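Local coordinates for hypothetical protein (Clostridium sporogenes ATCC 15579, PDB 4QRK) that is of unknown function but has a right-handed beta-helix fold and is putatively involved in cell adhesion, at residues A[184-187]-A[191-194]; A[195-198]-A[202-205]. All coordinates share one frame; numbering follows the deposited sequence.

Contact 1: A[184-187]-A[191-194]; sequences FIVE and IYKN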
ATOM      1  N   PHE A 184     -20.555   5.683   6.979  1.00 46.43           N
ATOM      2  CA  PHE A 184     -20.849   4.540   6.122  1.00 42.86           C
ATOM      3  C   PHE A 184     -22.107   3.784   6.549  1.00 38.48           C
ATOM      4  O   PHE A 184     -22.449   3.680   7.719  1.00 40.41           O
ATOM      5  CB  PHE A 184     -19.710   3.542   6.112  1.00 37.14           C
ATOM      6  CG  PHE A 184     -18.488   4.028   5.427  1.00 34.47           C
ATOM      7  CD1 PHE A 184     -17.537   4.755   6.128  1.00 44.40           C
ATOM      8  CD2 PHE A 184     -18.252   3.728   4.105  1.00 35.25           C
ATOM      9  CE1 PHE A 184     -16.379   5.194   5.511  1.00 43.44           C
ATOM     10  CE2 PHE A 184     -17.091   4.173   3.474  1.00 36.71           C
ATOM     11  CZ  PHE A 184     -16.155   4.905   4.200  1.00 31.24           C
ATOM     12  N   ILE A 185     -22.760   3.205   5.569  1.00 32.46           N
ATOM     13  CA  ILE A 185     -23.910   2.349   5.828  1.00 34.55           C
ATOM     14  C   ILE A 185     -23.421   1.063   6.446  1.00 40.85           C
ATOM     15  O   ILE A 185     -22.447   0.494   5.986  1.00 35.96           O
ATOM     16  CB  ILE A 185     -24.659   2.061   4.500  1.00 40.79           C
ATOM     17  CG1 ILE A 185     -25.233   3.364   3.939  1.00 38.11           C
ATOM     18  CG2 ILE A 185     -25.767   1.041   4.686  1.00 42.69           C
ATOM     19  CD1 ILE A 185     -25.437   3.338   2.453  1.00 39.08           C
ATOM     20  N   VAL A 186     -24.085   0.605   7.503  1.00 38.93           N
ATOM     21  CA  VAL A 186     -23.689  -0.624   8.184  1.00 41.06           C
ATOM     22  C   VAL A 186     -24.566  -1.743   7.681  1.00 45.34           C
ATOM     23  O   VAL A 186     -25.763  -1.646   7.705  1.00 41.44           O
ATOM     24  CB  VAL A 186     -23.818  -0.466   9.697  1.00 49.88           C
ATOM     25  CG1 VAL A 186     -23.406  -1.718  10.408  1.00 49.17           C
ATOM     26  CG2 VAL A 186     -22.945   0.700  10.151  1.00 47.12           C
ATOM     27  N   GLU A 187     -23.954  -2.788   7.175  1.00 42.21           N
ATOM     28  CA  GLU A 187     -24.692  -3.927   6.672  1.00 51.35           C
ATOM     29  C   GLU A 187     -24.284  -5.108   7.517  1.00 58.47           C
ATOM     30  O   GLU A 187     -23.119  -5.533   7.510  1.00 61.79           O
ATOM     31  CB  GLU A 187     -24.350  -4.180   5.200  1.00 45.55           C
ATOM     32  CG  GLU A 187     -25.076  -5.357   4.581  1.00 47.85           C
ATOM     33  CD  GLU A 187     -24.462  -5.818   3.267  1.00 48.20           C
ATOM     34  OE1 GLU A 187     -24.357  -4.986   2.336  1.00 42.80           O
ATOM     35  OE2 GLU A 187     -24.080  -7.018   3.172  1.00 52.23           O
ATOM     36  N   ILE A 191     -19.715  -5.568   7.475  1.00 30.40           N
ATOM     37  CA  ILE A 191     -19.763  -4.936   6.145  1.00 28.33           C
ATOM     38  C   ILE A 191     -20.201  -3.474   6.208  1.00 29.22           C
ATOM     39  O   ILE A 191     -21.229  -3.136   6.820  1.00 33.30           O
ATOM     40  CB  ILE A 191     -20.754  -5.640   5.215  1.00 33.10           C
ATOM     41  CG1 ILE A 191     -20.526  -7.155   5.212  1.00 43.45           C
ATOM     42  CG2 ILE A 191     -20.676  -5.020   3.809  1.00 32.80           C
ATOM     43  CD1 ILE A 191     -19.168  -7.543   4.767  1.00 42.56           C
ATOM     44  N   TYR A 192     -19.446  -2.632   5.519  1.00 26.67           N
ATOM     45  CA  TYR A 192     -19.677  -1.193   5.440  1.00 31.71           C
ATOM     46  C   TYR A 192     -19.689  -0.746   3.992  1.00 39.04           C
ATOM     47  O   TYR A 192     -18.860  -1.201   3.201  1.00 36.42           O
ATOM     48  CB  TYR A 192     -18.565  -0.447   6.163  1.00 30.20           C
ATOM     49  CG  TYR A 192     -18.455  -0.860   7.587  1.00 33.66           C
ATOM     50  CD1 TYR A 192     -17.768  -2.004   7.930  1.00 27.78           C
ATOM     51  CD2 TYR A 192     -19.063  -0.123   8.582  1.00 36.05           C
ATOM     52  CE1 TYR A 192     -17.663  -2.413   9.238  1.00 30.21           C
ATOM     53  CE2 TYR A 192     -18.987  -0.514   9.891  1.00 31.80           C
ATOM     54  CZ  TYR A 192     -18.292  -1.677  10.222  1.00 39.74           C
ATOM     55  OH  TYR A 192     -18.189  -2.087  11.531  1.00 40.78           O
ATOM     56  N   LYS A 193     -20.601   0.154   3.647  1.00 31.24           N
ATOM     57  CA  LYS A 193     -20.689   0.634   2.271  1.00 27.73           C
ATOM     58  C   LYS A 193     -20.978   2.112   2.246  1.00 26.98           C
ATOM     59  O   LYS A 193     -21.497   2.654   3.211  1.00 30.66           O
ATOM     60  CB  LYS A 193     -21.848  -0.049   1.537  1.00 41.29           C
ATOM     61  CG  LYS A 193     -21.801  -1.546   1.507  1.00 53.60           C
ATOM     62  CD  LYS A 193     -23.144  -2.128   1.059  1.00 67.12           C
ATOM     63  CE  LYS A 193     -24.201  -1.987   2.154  1.00 81.16           C
ATOM     64  NZ  LYS A 193     -25.426  -2.826   1.927  1.00 79.44           N
ATOM     65  N   ASN A 194     -20.697   2.746   1.114  1.00 32.35           N
ATOM     66  CA  ASN A 194     -21.193   4.083   0.868  1.00 33.89           C
ATOM     67  C   ASN A 194     -22.435   4.052  -0.001  1.00 34.02           C
ATOM     68  O   ASN A 194     -22.889   2.984  -0.475  1.00 30.60           O
ATOM     69  CB  ASN A 194     -20.114   4.988   0.272  1.00 32.35           C
ATOM     70  CG  ASN A 194     -19.655   4.552  -1.115  1.00 27.35           C
ATOM     71  OD1 ASN A 194     -20.226   3.649  -1.749  1.00 33.99           O
ATOM     72  ND2 ASN A 194     -18.630   5.232  -1.613  1.00 32.09           N
TER

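Contact 2: A[195-198]-A[202-205]; sequences SQYG and NSIE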
ATOM      1  N   SER A 195     -23.003   5.229  -0.195  1.00 39.66           N
ATOM      2  CA  SER A 195     -24.288   5.329  -0.884  1.00 47.57           C
ATOM      3  C   SER A 195     -24.134   4.966  -2.367  1.00 39.57           C
ATOM      4  O   SER A 195     -25.083   4.488  -2.973  1.00 34.24           O
ATOM      5  CB  SER A 195     -24.898   6.729  -0.705  1.00 52.53           C
ATOM      6  OG  SER A 195     -23.998   7.736  -1.135  1.00 63.21           O
ATOM      7  N   GLN A 196     -22.947   5.153  -2.950  1.00 33.62           N
ATOM      8  CA  GLN A 196     -22.760   4.803  -4.370  1.00 29.62           C
ATOM      9  C   GLN A 196     -22.661   3.301  -4.665  1.00 32.04           C
ATOM     10  O   GLN A 196     -22.792   2.880  -5.810  1.00 32.61           O
ATOM     11  CB  GLN A 196     -21.598   5.559  -4.987  1.00 32.68           C
ATOM     12  CG  GLN A 196     -21.955   6.973  -5.347  1.00 38.03           C
ATOM     13  CD  GLN A 196     -22.928   7.054  -6.513  1.00 45.18           C
ATOM     14  OE1 GLN A 196     -24.110   7.290  -6.313  1.00 48.26           O
ATOM     15  NE2 GLN A 196     -22.436   6.866  -7.724  1.00 49.76           N
ATOM     16  N   TYR A 197     -22.447   2.487  -3.641  1.00 34.12           N
ATOM     17  CA  TYR A 197     -22.239   1.069  -3.893  1.00 31.37           C
ATOM     18  C   TYR A 197     -23.497   0.410  -4.458  1.00 39.14           C
ATOM     19  O   TYR A 197     -24.582   0.527  -3.888  1.00 37.83           O
ATOM     20  CB  TYR A 197     -21.822   0.325  -2.644  1.00 27.09           C
ATOM     21  CG  TYR A 197     -21.460  -1.085  -2.984  1.00 28.96           C
ATOM     22  CD1 TYR A 197     -20.220  -1.382  -3.590  1.00 34.14           C
ATOM     23  CD2 TYR A 197     -22.355  -2.125  -2.752  1.00 34.73           C
ATOM     24  CE1 TYR A 197     -19.898  -2.671  -3.920  1.00 38.80           C
ATOM     25  CE2 TYR A 197     -22.039  -3.417  -3.092  1.00 32.53           C
ATOM     26  CZ  TYR A 197     -20.822  -3.692  -3.671  1.00 38.45           C
ATOM     27  OH  TYR A 197     -20.534  -4.991  -4.003  1.00 35.06           O
ATOM     28  N   GLY A 198     -23.322  -0.281  -5.577  1.00 32.87           N
ATOM     29  CA  GLY A 198     -24.424  -0.877  -6.307  1.00 36.19           C
ATOM     30  C   GLY A 198     -24.980   0.010  -7.413  1.00 35.89           C
ATOM     31  O   GLY A 198     -25.751  -0.467  -8.231  1.00 29.77           O
ATOM     32  N   ASN A 202     -18.334   1.244 -11.658  1.00 42.40           N
ATOM     33  CA  ASN A 202     -17.090   0.828 -10.999  1.00 46.60           C
ATOM     34  C   ASN A 202     -17.174   0.811  -9.477  1.00 40.80           C
ATOM     35  O   ASN A 202     -17.865   1.634  -8.858  1.00 34.74           O
ATOM     36  CB  ASN A 202     -15.965   1.790 -11.368  1.00 45.87           C
ATOM     37  CG  ASN A 202     -15.759   1.898 -12.869  1.00 53.70           C
ATOM     38  OD1 ASN A 202     -15.633   3.002 -13.417  1.00 56.22           O
ATOM     39  ND2 ASN A 202     -15.726   0.755 -13.540  1.00 48.37           N
ATOM     40  N   SER A 203     -16.448  -0.115  -8.863  1.00 32.33           N
ATOM     41  CA  SER A 203     -16.464  -0.197  -7.410  1.00 34.71           C
ATOM     42  C   SER A 203     -15.121  -0.605  -6.812  1.00 34.87           C
ATOM     43  O   SER A 203     -14.297  -1.208  -7.497  1.00 30.16           O
ATOM     44  CB  SER A 203     -17.556  -1.183  -6.975  1.00 37.96           C
ATOM     45  OG  SER A 203     -17.092  -2.494  -7.190  1.00 46.80           O
ATOM     46  N   ILE A 204     -14.913  -0.253  -5.540  1.00 28.12           N
ATOM     47  CA  ILE A 204     -13.788  -0.752  -4.753  1.00 26.38           C
ATOM     48  C   ILE A 204     -14.303  -1.746  -3.729  1.00 24.69           C
ATOM     49  O   ILE A 204     -15.190  -1.429  -2.923  1.00 29.54           O
ATOM     50  CB  ILE A 204     -13.020   0.367  -3.997  1.00 31.04           C
ATOM     51  CG1 ILE A 204     -12.897   1.592  -4.872  1.00 29.83           C
ATOM     52  CG2 ILE A 204     -11.651  -0.183  -3.550  1.00 30.18           C
ATOM     53  CD1 ILE A 204     -11.983   2.744  -4.325  1.00 35.39           C
ATOM     54  N   GLU A 205     -13.780  -2.969  -3.797  1.00 29.15           N
ATOM     55  CA  GLU A 205     -14.123  -4.017  -2.841  1.00 30.56           C
ATOM     56  C   GLU A 205     -12.940  -4.060  -1.904  1.00 30.50           C
ATOM     57  O   GLU A 205     -11.816  -4.266  -2.346  1.00 31.67           O
ATOM     58  CB  GLU A 205     -14.280  -5.387  -3.521  1.00 29.73           C
ATOM     59  CG  GLU A 205     -15.466  -5.482  -4.541  1.00 44.47           C
ATOM     60  CD  GLU A 205     -16.825  -5.648  -3.907  1.00 54.01           C
ATOM     61  OE1 GLU A 205     -16.907  -5.897  -2.680  1.00 65.94           O
ATOM     62  OE2 GLU A 205     -17.827  -5.540  -4.654  1.00 54.25           O
TER

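Contact 1: A[184-187]-A[191-194]
Ile185 and Lys193 face each other as an antiparallel hydrogen-bonded pair. Ile185 N gives a bond of 2.7 Å to Lys193 O, and Lys193 N returns one of 3.0 Å to Ile185 O. Val186 and Tyr192 form the non-hydrogen-bonded pair next to them. Glu187 N then bonds to Ile191 O at 2.8 Å. The return bond from Ile191 N to Glu187 O is weak at 3.4 Å.

The tight part lies at the other end, where Phe184 is buried. The Phe184 ring presents its edge to the backbone, with CD2 3.5 Å from Lys193 O. Phe184 CB also meets Tyr192 CB at 4.2 Å. The looser, more solvent-facing side holds the exposed Ile185 and Val186. There Val186 lies alongside Tyr192, and Val186 CG2 reaches Tyr192 CE2 at 4.1 Å.

On the face of Ile185, Glu187 and Ile191, the extended Glu187 chain meets Lys193 in a salt bridge. A bend at chi3 (-73°) turns the Lys193 amine toward the Glu187 carboxylate. Glu187 OE1 and Lys193 NZ are modelled 2.4 Å apart, which is very short, so the exact value is doubtful.

The hairpin ends its sheet. Strand 191-193 pairs antiparallel with strand 167-174 through Tyr192 and Ile170, Asn194 binds Val168 and Ile166, and Phe184 and Tyr192 rest on Ile217 of strand 215-219.

Contact 2: A[195-198]-A[202-205]
The Tyr197 ring and the Glu205 carboxylate meet edge-on, with their planes 89° apart. Glu205 OE2 lies in the plane of the ring, beyond its hydroxyl edge, and is 3.6 Å from Tyr197 CE1. Ser203 CB approaches Tyr197 CE1 obliquely, at 4.1 Å. Seen from the carboxylate, the phenol approaches OE2 on the syn side, 16° out of the carboxylate plane.

The polar link is one hydrogen bond. Tyr197 OH donates to Glu205 OE2 at 2.8 Å; the other carboxylate oxygen, Glu205 OE1, stays 4.0 Å from Tyr197 OH. The tyrosine ring reaches across because its CG stands anti to the backbone N (chi1 -173°). Glu205 bends at chi2 to bring its carboxylate to the hydroxyl. The two backbones stay well apart, with Tyr197 CA and Ser203 CA 6.9 Å from each other.

This contact belongs to a loop of the right-handed beta-helix. After strand 191-193 the chain passes over to strand 203-210, which lies between strands 147-153 and 167-174 and runs parallel to both. The connection thus skips over strand 167-174, and Tyr197 and Glu205 both touch Lys169 of that strand.

On its other side, strand 203-210 is bound by Val147 and Val149, which bond to the backbone of Glu205. Ser203 N is taken by Asn146 OD1 where the strand begins.

Overall arrangement
From the N terminus, the chain first meets contact 1. Its segments, 184-187 and 191-194, close the three-residue turn of a beta hairpin at the end of one sheet. Contact 2 follows directly, since 195-198 begins where 191-194 ends. It closes a second short loop, of residues 199-201, onto strand 203-210. The two contacts lie in series: neither nests in the other and they do not cross. Their centres are about 11 Å apart, and Ile185 CD1 packs on Ser195 CA at 4.1 Å. Contact 1 pairs the two end strands; contact 2 ties the following loop to strand 203-210, on the far side of strand 167-174.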